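Local coordinates for protein putative glycosyltransferase (GalT1) (PDB 5HEA) that probably transfers a sugar from a nucleotide-activated donor as a family 2, GT-A type glycosyltransferase, this chain being the C-terminal part of a longer protein, at residues K171-A175 with E176-G180; R187-E190 with D191-T194; L252-Q255 with I256-Y259. One frame throughout, in Å; residues are numbered along the deposited sequence.

Contact 1: K171-A175 with E176-G180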
loop_
_atom_site.group_PDB
_atom_site.type_symbol
_atom_site.label_atom_id
_atom_site.label_comp_id
_atom_site.label_asym_id
_atom_site.label_seq_id
_atom_site.Cartn_x
_atom_site.Cartn_y
_atom_site.Cartn_z
ATOM N N LYS A 171 -38.709 -12.082 -0.869
ATOM C CA LYS A 171 -39.302 -11.273 0.175
ATOM C C LYS A 171 -39.711 -9.917 -0.367
ATOM O O LYS A 171 -38.941 -9.249 -1.058
ATOM C CB LYS A 171 -38.304 -11.127 1.338
ATOM C CG LYS A 171 -37.863 -12.496 1.897
ATOM C CD LYS A 171 -36.665 -12.408 2.807
ATOM C CE LYS A 171 -36.225 -13.809 3.210
ATOM N NZ LYS A 171 -35.703 -14.612 2.057
ATOM N N LEU A 172 -40.943 -9.526 -0.064
ATOM C CA LEU A 172 -41.466 -8.216 -0.441
ATOM C C LEU A 172 -41.612 -7.353 0.813
ATOM O O LEU A 172 -42.335 -7.722 1.740
ATOM C CB LEU A 172 -42.815 -8.378 -1.145
ATOM C CG LEU A 172 -43.506 -7.112 -1.649
ATOM C CD1 LEU A 172 -42.707 -6.512 -2.799
ATOM C CD2 LEU A 172 -44.952 -7.400 -2.067
ATOM N N PHE A 173 -40.917 -6.212 0.836
ATOM C CA PHE A 173 -40.860 -5.329 2.006
ATOM C C PHE A 173 -41.553 -3.990 1.748
ATOM O O PHE A 173 -41.340 -3.384 0.701
ATOM C CB PHE A 173 -39.399 -4.991 2.351
ATOM C CG PHE A 173 -38.525 -6.189 2.619
ATOM C CD1 PHE A 173 -38.494 -6.774 3.877
ATOM C CD2 PHE A 173 -37.720 -6.715 1.620
ATOM C CE1 PHE A 173 -37.690 -7.880 4.131
ATOM C CE2 PHE A 173 -36.901 -7.824 1.864
ATOM C CZ PHE A 173 -36.891 -8.407 3.122
ATOM N N LYS A 174 -42.348 -3.511 2.705
ATOM C CA LYS A 174 -42.743 -2.104 2.702
ATOM C C LYS A 174 -41.478 -1.277 2.699
ATOM O O LYS A 174 -40.535 -1.567 3.444
ATOM C CB LYS A 174 -43.600 -1.753 3.919
ATOM C CG LYS A 174 -45.054 -2.188 3.746
ATOM C CD LYS A 174 -45.922 -1.723 4.888
ATOM C CE LYS A 174 -47.324 -2.291 4.755
ATOM N NZ LYS A 174 -48.123 -2.116 6.011
ATOM N N ALA A 175 -41.439 -0.272 1.830
ATOM C CA ALA A 175 -40.210 0.495 1.628
ATOM C C ALA A 175 -39.856 1.322 2.862
ATOM O O ALA A 175 -38.679 1.587 3.127
ATOM C CB ALA A 175 -40.321 1.378 0.396
ATOM N N GLU A 176 -40.870 1.703 3.634
ATOM C CA GLU A 176 -40.636 2.475 4.857
ATOM C C GLU A 176 -39.784 1.708 5.881
ATOM O O GLU A 176 -39.139 2.317 6.727
ATOM C CB GLU A 176 -41.962 2.917 5.491
ATOM C CG GLU A 176 -42.831 1.760 5.978
ATOM C CD GLU A 176 -44.195 2.209 6.471
ATOM O OE1 GLU A 176 -44.330 3.391 6.864
ATOM O OE2 GLU A 176 -45.131 1.378 6.464
ATOM N N LEU A 177 -39.775 0.380 5.794
ATOM C CA LEU A 177 -38.962 -0.441 6.687
ATOM C C LEU A 177 -37.447 -0.158 6.567
ATOM O O LEU A 177 -36.689 -0.428 7.493
ATOM C CB LEU A 177 -39.213 -1.927 6.415
ATOM C CG LEU A 177 -40.348 -2.728 7.057
ATOM C CD1 LEU A 177 -41.340 -1.902 7.853
ATOM C CD2 LEU A 177 -41.048 -3.556 6.015
ATOM N N PHE A 178 -37.006 0.377 5.435
ATOM C CA PHE A 178 -35.568 0.552 5.202
ATOM C C PHE A 178 -34.921 1.786 5.862
ATOM O O PHE A 178 -33.712 2.010 5.707
ATOM C CB PHE A 178 -35.240 0.494 3.700
ATOM C CG PHE A 178 -35.279 -0.899 3.135
ATOM C CD1 PHE A 178 -34.130 -1.668 3.070
ATOM C CD2 PHE A 178 -36.476 -1.449 2.706
ATOM C CE1 PHE A 178 -34.165 -2.955 2.569
ATOM C CE2 PHE A 178 -36.524 -2.733 2.197
ATOM C CZ PHE A 178 -35.372 -3.492 2.132
ATOM N N GLU A 179 -35.708 2.576 6.590
ATOM C CA GLU A 179 -35.144 3.713 7.330
ATOM C C GLU A 179 -33.997 3.273 8.248
ATOM O O GLU A 179 -34.202 2.515 9.208
ATOM C CB GLU A 179 -36.215 4.437 8.156
ATOM C CG GLU A 179 -35.640 5.612 8.965
ATOM C CD GLU A 179 -36.623 6.231 9.959
ATOM O OE1 GLU A 179 -37.701 5.644 10.208
ATOM O OE2 GLU A 179 -36.304 7.313 10.497
ATOM N N GLY A 180 -32.789 3.736 7.936
ATOM C CA GLY A 180 -31.631 3.444 8.760
ATOM C C GLY A 180 -31.063 2.050 8.578
ATOM O O GLY A 180 -30.120 1.666 9.280
#
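Phe178 turns the CE2–CZ side of its ring toward the face of Phe173, an offset edge-to-face (T-shaped) pair with ring centroids 5.6 Å apart and planes at 85°. The closest touch lies off the ring centre, where Phe178 CE2 meets Phe173 CB at 3.7 Å, while Phe178 CZ comes within 4.0 Å of Phe173 CD2. With CG beside the backbone N (chi1 -75°), Phe178 lays its ring back across the turn. Leu177 N donates to Lys174 O at 3.1 Å, and Phe178 N donates to Ala175 O at 3.1 Å with a 166° N-H...O angle. Both are i to i+3 bonds, the evidence for a 3-10 turn that closes strand 171-174 in the mixed sheet of this GT-A type domain. Ala175 O also lies near the plane of the Phe178 ring, at the edge, 3.8 Å from CD2. Leu177 folds CD2 back to Lys174 CB at 3.8 Å. Lys174, partly exposed, runs beside the exposed Glu176, pointing the same way; CD of Lys174 is 3.6 Å from Glu176 OE2, but the ammonium NZ pairs with Asp115. Helix 195-201 contributes Leu198, which touches Phe173, Leu177 and Phe178.

Contact 2: R187-E190 with D191-T194; sequences RLRE and DDAT
Thr194 OG1 donates to the main-chain Glu190 O at 2.8 Å, the shortest polar bond between the two halves of this turn. With OG1 beside its own backbone N (chi1 -52°), the hydroxyl is directed back at the carbonyl four residues earlier, and the donor is tilted from the carbonyl plane. The run Glu190-Asp191-Asp192 resembles in sequence the acidic ED motif of family 2 GT-A enzymes, although no catalytic role is established for it here. Thr194 N bonds Asp191 O at 3.0 Å, an i to i+3 turn. Glu190 O has a second partner in Ala193 N, a weak bond at 3.2 Å; the same N-H reaches Arg189 O at 3.4 Å, again weakly. This sharing suits 191-193, which have helical backbone angles without regular helical bonding, just ahead of helix 195-201.

Across the turn Arg189 NH1 forms a salt bridge with Asp192 OD2 at 3.4 Å, a long one, with guanidinium and carboxylate planes 49° apart. Arg189 bends at chi2 and chi3 to bring NH1 there, and the carboxylate lies at the edge of the guanidinium. Both groups have further partners: Arg189 NE is paired with Asp229, and Asp192 with Arg241 through OD1 and with Arg262 through OD2. Asn237 donates to both Asp192 OD2 and Arg189 O. Glu190 runs beside Asp191 but directs OE2 to Arg76.

Asp192 CB lies 3.9 Å from Arg189 CB, the apolar base of the pair, and 3.5 Å from Arg189 O. Farther out, the guanidinium of Arg187 is bonded to Ser233 and Ser236, and its NH1 comes within 4.5 Å of Ala193 CB.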
loop_
_atom_site.group_PDB
_atom_site.type_symbol
_atom_site.label_atom_id
_atom_site.label_comp_id
_atom_site.label_asym_id
_atom_site.label_seq_id
_atom_site.Cartn_x
_atom_site.Cartn_y
_atom_site.Cartn_z
ATOM N N ARG A 187 -18.473 -6.510 3.174
ATOM C CA ARG A 187 -18.733 -7.686 3.984
ATOM C C ARG A 187 -19.476 -8.704 3.131
ATOM O O ARG A 187 -20.373 -8.345 2.371
ATOM C CB ARG A 187 -19.600 -7.274 5.186
ATOM C CG ARG A 187 -19.437 -8.090 6.461
ATOM C CD ARG A 187 -20.694 -7.975 7.333
ATOM N NE ARG A 187 -20.502 -8.428 8.710
ATOM C CZ ARG A 187 -20.765 -7.693 9.792
ATOM N NH1 ARG A 187 -21.242 -6.456 9.665
ATOM N NH2 ARG A 187 -20.559 -8.195 11.008
ATOM N N LEU A 188 -19.081 -9.969 3.233
ATOM C CA LEU A 188 -19.883 -11.062 2.695
ATOM C C LEU A 188 -20.804 -11.466 3.843
ATOM O O LEU A 188 -20.655 -10.948 4.951
ATOM C CB LEU A 188 -18.994 -12.237 2.269
ATOM C CG LEU A 188 -19.357 -13.117 1.058
ATOM C CD1 LEU A 188 -18.920 -14.575 1.280
ATOM C CD2 LEU A 188 -20.833 -13.035 0.678
ATOM N N ARG A 189 -21.743 -12.382 3.591
ATOM C CA ARG A 189 -22.829 -12.672 4.533
ATOM C C ARG A 189 -23.520 -11.349 4.875
ATOM O O ARG A 189 -23.755 -11.019 6.039
ATOM C CB ARG A 189 -22.297 -13.360 5.795
ATOM C CG ARG A 189 -21.575 -14.675 5.551
ATOM C CD ARG A 189 -22.530 -15.731 5.019
ATOM N NE ARG A 189 -22.173 -17.074 5.474
ATOM C CZ ARG A 189 -22.718 -17.679 6.528
ATOM N NH1 ARG A 189 -23.656 -17.066 7.246
ATOM N NH2 ARG A 189 -22.325 -18.901 6.861
ATOM N N GLU A 190 -23.793 -10.559 3.844
ATOM C CA GLU A 190 -24.354 -9.236 4.059
ATOM C C GLU A 190 -25.857 -9.355 4.309
ATOM O O GLU A 190 -26.413 -8.594 5.112
ATOM C CB GLU A 190 -24.024 -8.291 2.893
ATOM C CG GLU A 190 -24.631 -8.655 1.520
ATOM C CD GLU A 190 -23.804 -9.657 0.687
ATOM O OE1 GLU A 190 -22.814 -10.244 1.186
ATOM O OE2 GLU A 190 -24.159 -9.864 -0.498
ATOM N N ASP A 191 -26.483 -10.332 3.637
ATOM C CA ASP A 191 -27.902 -10.697 3.835
ATOM C C ASP A 191 -28.138 -11.136 5.274
ATOM O O ASP A 191 -29.123 -10.730 5.912
ATOM C CB ASP A 191 -28.328 -11.865 2.917
ATOM C CG ASP A 191 -28.513 -11.457 1.457
ATOM O OD1 ASP A 191 -28.449 -10.243 1.165
ATOM O OD2 ASP A 191 -28.736 -12.358 0.599
ATOM N N ASP A 192 -27.227 -11.987 5.753
ATOM C CA ASP A 192 -27.217 -12.516 7.120
ATOM C C ASP A 192 -27.248 -11.375 8.159
ATOM O O ASP A 192 -27.904 -11.484 9.192
ATOM C CB ASP A 192 -25.958 -13.389 7.275
ATOM C CG ASP A 192 -25.845 -14.085 8.641
ATOM O OD1 ASP A 192 -26.861 -14.384 9.302
ATOM O OD2 ASP A 192 -24.702 -14.364 9.035
ATOM N N ALA A 193 -26.552 -10.277 7.861
ATOM C CA ALA A 193 -26.443 -9.134 8.772
ATOM C C ALA A 193 -27.607 -8.156 8.677
ATOM O O ALA A 193 -27.721 -7.254 9.506
ATOM C CB ALA A 193 -25.122 -8.388 8.523
ATOM N N THR A 194 -28.491 -8.340 7.698
ATOM C CA THR A 194 -29.416 -7.261 7.339
ATOM C C THR A 194 -30.909 -7.620 7.341
ATOM O O THR A 194 -31.725 -6.860 7.864
ATOM C CB THR A 194 -29.034 -6.650 5.946
ATOM O OG1 THR A 194 -27.649 -6.282 5.948
ATOM C CG2 THR A 194 -29.873 -5.405 5.643
#

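Contact 3: L252-Q255 with I256-Y259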
loop_
_atom_site.group_PDB
_atom_site.type_symbol
_atom_site.label_atom_id
_atom_site.label_comp_id
_atom_site.label_asym_id
_atom_site.label_seq_id
_atom_site.Cartn_x
_atom_site.Cartn_y
_atom_site.Cartn_z
ATOM N N LEU A 252 -34.262 -16.524 22.669
ATOM C CA LEU A 252 -32.914 -16.729 22.119
ATOM C C LEU A 252 -32.586 -18.187 21.809
ATOM O O LEU A 252 -31.501 -18.485 21.305
ATOM C CB LEU A 252 -31.858 -16.177 23.097
ATOM C CG LEU A 252 -31.991 -14.707 23.487
ATOM C CD1 LEU A 252 -30.970 -14.332 24.566
ATOM C CD2 LEU A 252 -31.829 -13.814 22.253
ATOM N N THR A 253 -33.518 -19.091 22.104
ATOM C CA THR A 253 -33.243 -20.520 22.021
ATOM C C THR A 253 -32.657 -20.989 20.690
ATOM O O THR A 253 -31.633 -21.664 20.671
ATOM C CB THR A 253 -34.504 -21.337 22.320
ATOM O OG1 THR A 253 -35.014 -20.943 23.593
ATOM C CG2 THR A 253 -34.176 -22.817 22.340
ATOM N N GLU A 254 -33.302 -20.641 19.583
ATOM C CA GLU A 254 -32.844 -21.105 18.271
ATOM C C GLU A 254 -31.571 -20.401 17.820
ATOM O O GLU A 254 -30.722 -21.019 17.173
ATOM C CB GLU A 254 -33.938 -20.939 17.212
ATOM C CG GLU A 254 -35.227 -21.668 17.565
ATOM C CD GLU A 254 -35.012 -23.165 17.738
ATOM O OE1 GLU A 254 -34.332 -23.781 16.880
ATOM O OE2 GLU A 254 -35.522 -23.723 18.735
ATOM N N GLN A 255 -31.435 -19.118 18.160
ATOM C CA GLN A 255 -30.236 -18.362 17.780
ATOM C C GLN A 255 -29.008 -18.926 18.475
ATOM O O GLN A 255 -27.939 -19.026 17.874
ATOM C CB GLN A 255 -30.396 -16.881 18.099
ATOM C CG GLN A 255 -31.524 -16.222 17.330
ATOM C CD GLN A 255 -31.169 -15.981 15.886
ATOM O OE1 GLN A 255 -30.001 -15.777 15.549
ATOM N NE2 GLN A 255 -32.172 -16.002 15.015
ATOM N N ILE A 256 -29.170 -19.305 19.740
ATOM C CA ILE A 256 -28.100 -19.950 20.492
ATOM C C ILE A 256 -27.655 -21.257 19.822
ATOM O O ILE A 256 -26.457 -21.471 19.593
ATOM C CB ILE A 256 -28.506 -20.172 21.970
ATOM C CG1 ILE A 256 -28.645 -18.831 22.681
ATOM C CG2 ILE A 256 -27.467 -20.979 22.689
ATOM C CD1 ILE A 256 -29.200 -18.929 24.079
ATOM N N LYS A 257 -28.615 -22.113 19.472
ATOM C CA LYS A 257 -28.316 -23.349 18.742
ATOM C C LYS A 257 -27.568 -23.067 17.443
ATOM O O LYS A 257 -26.578 -23.729 17.121
ATOM C CB LYS A 257 -29.605 -24.108 18.400
ATOM C CG LYS A 257 -30.397 -24.627 19.586
ATOM C CD LYS A 257 -31.613 -25.422 19.090
ATOM C CE LYS A 257 -32.560 -25.796 20.219
ATOM N NZ LYS A 257 -33.798 -26.460 19.707
ATOM N N SER A 258 -28.068 -22.094 16.687
ATOM C CA SER A 258 -27.421 -21.657 15.454
ATOM C C SER A 258 -25.994 -21.137 15.706
ATOM O O SER A 258 -25.054 -21.473 14.968
ATOM C CB SER A 258 -28.275 -20.575 14.776
ATOM O OG SER A 258 -27.625 -20.040 13.626
ATOM N N TYR A 259 -25.836 -20.316 16.739
ATOM C CA TYR A 259 -24.521 -19.775 17.103
ATOM C C TYR A 259 -23.520 -20.883 17.439
ATOM O O TYR A 259 -22.378 -20.856 16.982
ATOM C CB TYR A 259 -24.682 -18.817 18.294
ATOM C CG TYR A 259 -23.417 -18.135 18.821
ATOM C CD1 TYR A 259 -22.520 -17.511 17.968
ATOM C CD2 TYR A 259 -23.170 -18.055 20.190
ATOM C CE1 TYR A 259 -21.388 -16.858 18.471
ATOM C CE2 TYR A 259 -22.046 -17.410 20.693
ATOM C CZ TYR A 259 -21.169 -16.808 19.831
ATOM O OH TYR A 259 -20.059 -16.169 20.340
HETATM O O HOH W 1 -27.393 -17.235 13.796
#
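Tyr259 N donates to Gln255 O at 2.7 Å with a 157° N-H...O angle, the shortest of four successive i to i+4 bonds. The others join Ile256 N to Leu252 O, Lys257 N to Thr253 O and Ser258 N to Glu254 O; together they establish the alpha-helical start of helix 253-272. A water bridges Gln255 and Ser258: it is 2.8 Å from Ser258 OG and donates weakly to Gln255 OE1, 3.5 Å away, which is also held by Arg241. On another side of the helix, Glu254 and Lys257 lie alongside each other. A bend at chi2 (-59°) brings the carboxylate of Glu254 to the end of the extended lysine, where OE2 and NZ form a weak salt bridge of 3.4 Å. Lys257 CE also touches Thr253 CG2 at 4.0 Å. The apolar side carries Leu252 CB against Ile256 CD1 at 4.0 Å, next to a second subunit whose Leu252 and Ser247 pack on Leu252 and Ile256. Tyr259 OH is bonded to Glu239 of helix 231-247. The ion pair is long, and its lysine is exposed, so it probably adds little to the four main-chain bonds that hold this turn.

In the fold
The contacts lie in series along the chain without touching, contacts 1 and 2 about 6 Å apart at their nearest atoms. Contact 2 is the most buried, its centre about 9 Å from the chain centre; charged groups dominate it and no other subunit touches it. Contact 1 is partly buried and mainly aromatic, ending a strand, and Gln280 of a second subunit bonds its Gly180 O. Contact 3 lies about 20 Å from the chain centre, on a helix bordering a second subunit. Helix 195-201 packs on contact 1 and follows contact 2. Helix 231-247 joins contacts 2 and 3: its Arg241 reaches both Asp192 and Gln255. Regular i to i+4 main-chain bonding appears in contact 3 alone, contact 1 having 3-10 bonds.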